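Side-chain contact in peptidoglycan D,D-transpeptidase PbpA (Mycobacterium tuberculosis, PDB 3UN7), which probably cross-links the peptides of the peptidoglycan cell wall and takes part in regulating cell length: residues G173-P176 with A177-T181. Sequence-based numbering, arbitrary orientation.
Sequences GDNP and ASPLT
Asn-175 grips the chain just ahead of it with two hydrogen bonds, one from its side chain and one from its backbone. Asn-175 OD1 accepts a hydrogen bond from Ala-177 N at 2.9 Å, giving the Asx turn that spans Asn-175 to Ala-177; the donor lies 21° from the amide's carbonyl plane. With CG anti to the backbone N (chi1 -172°), the side-chain amide lies beside the backbone carbonyl carbon of Asn-175, where OD1 can meet that N-H. The backbone O of Asn-175 takes N of Ser-178 at 2.9 Å, closing a type I beta turn with Pro-176 and Ala-177 at its corners. A second type I turn follows directly, Thr-181 N bonding to Ser-178 O at 3.0 Å, and a short hydroxyl-hydroxyl bond of 2.5 Å between Ser-178 OG and Thr-181 OG1 ties its two ends together.

Packing adds to these bonds: the Pro-179 ring lies aslant the Asn-175 side chain, its CD 3.7 Å from Asn-175 CG.

The paired turns lead the chain out of helix 162-174, against which Pro-179 and Leu-180 pack at Leu-172. The Arg-183 guanidinium hydrogen-bonds the carbonyl oxygens of Ala-177 and Ser-178, and Thr-181 O is hydrogen-bonded to Ser-148 OG on edge strand 143-149 of the five-stranded transpeptidase sheet.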
loop_
_atom_site.group_PDB
_atom_site.type_symbol
_atom_site.label_atom_id
_atom_site.label_comp_id
_atom_site.label_asym_id
_atom_site.label_seq_id
_atom_site.Cartn_x
_atom_site.Cartn_y
_atom_site.Cartn_z
ATOM N N GLY A 173 -14.555 15.383 -9.610
ATOM C CA GLY A 173 -15.327 15.418 -8.375
ATOM C C GLY A 173 -16.614 14.618 -8.430
ATOM O O GLY A 173 -17.040 14.039 -7.422
ATOM N N ASP A 174 -17.227 14.589 -9.611
ATOM C CA ASP A 174 -18.499 13.917 -9.823
ATOM C C ASP A 174 -18.318 12.456 -10.230
ATOM O O ASP A 174 -19.258 11.674 -10.129
ATOM C CB ASP A 174 -19.335 14.666 -10.873
ATOM C CG ASP A 174 -19.923 15.972 -10.346
ATOM O OD1 ASP A 174 -19.862 16.229 -9.122
ATOM O OD2 ASP A 174 -20.450 16.751 -11.170
ATOM N N ASN A 175 -17.111 12.097 -10.679
ATOM C CA ASN A 175 -16.778 10.729 -11.056
ATOM C C ASN A 175 -16.907 9.789 -9.856
ATOM O O ASN A 175 -16.149 9.910 -8.884
ATOM C CB ASN A 175 -15.358 10.662 -11.652
ATOM C CG ASN A 175 -15.011 9.289 -12.240
ATOM O OD1 ASN A 175 -15.445 8.249 -11.751
ATOM N ND2 ASN A 175 -14.214 9.293 -13.296
ATOM N N PRO A 176 -17.861 8.844 -9.918
ATOM C CA PRO A 176 -18.102 7.995 -8.748
ATOM C C PRO A 176 -16.936 7.064 -8.392
ATOM O O PRO A 176 -16.849 6.605 -7.252
ATOM C CB PRO A 176 -19.357 7.192 -9.137
ATOM C CG PRO A 176 -19.397 7.233 -10.621
ATOM C CD PRO A 176 -18.744 8.504 -11.052
ATOM N N ALA A 177 -16.045 6.797 -9.344
ATOM C CA ALA A 177 -14.814 6.031 -9.053
ATOM C C ALA A 177 -13.698 6.853 -8.354
ATOM O O ALA A 177 -12.631 6.313 -8.019
ATOM C CB ALA A 177 -14.287 5.370 -10.326
ATOM N N SER A 178 -13.946 8.147 -8.147
ATOM C CA SER A 178 -13.018 9.040 -7.431
ATOM C C SER A 178 -11.538 8.879 -7.816
ATOM O O SER A 178 -10.718 8.485 -6.999
ATOM C CB SER A 178 -13.196 8.896 -5.911
ATOM O OG SER A 178 -12.543 9.971 -5.254
ATOM N N PRO A 179 -11.186 9.192 -9.068
ATOM C CA PRO A 179 -9.780 9.009 -9.489
ATOM C C PRO A 179 -8.792 9.959 -8.802
ATOM O O PRO A 179 -7.598 9.687 -8.782
ATOM C CB PRO A 179 -9.829 9.231 -10.995
ATOM C CG PRO A 179 -11.030 10.067 -11.215
ATOM C CD PRO A 179 -12.025 9.737 -10.150
ATOM N N LEU A 180 -9.291 11.040 -8.207
ATOM C CA LEU A 180 -8.445 11.926 -7.421
ATOM C C LEU A 180 -7.919 11.247 -6.155
ATOM O O LEU A 180 -6.880 11.630 -5.614
ATOM C CB LEU A 180 -9.207 13.213 -7.079
ATOM C CG LEU A 180 -9.345 14.231 -8.225
ATOM C CD1 LEU A 180 -10.299 15.346 -7.809
ATOM C CD2 LEU A 180 -7.985 14.832 -8.609
ATOM N N THR A 181 -8.652 10.252 -5.661
ATOM C CA THR A 181 -8.256 9.567 -4.430
ATOM C C THR A 181 -6.944 8.790 -4.639
ATOM O O THR A 181 -6.785 8.052 -5.629
ATOM C CB THR A 181 -9.395 8.663 -3.893
ATOM O OG1 THR A 181 -10.576 9.459 -3.721
ATOM C CG2 THR A 181 -9.035 8.047 -2.538
#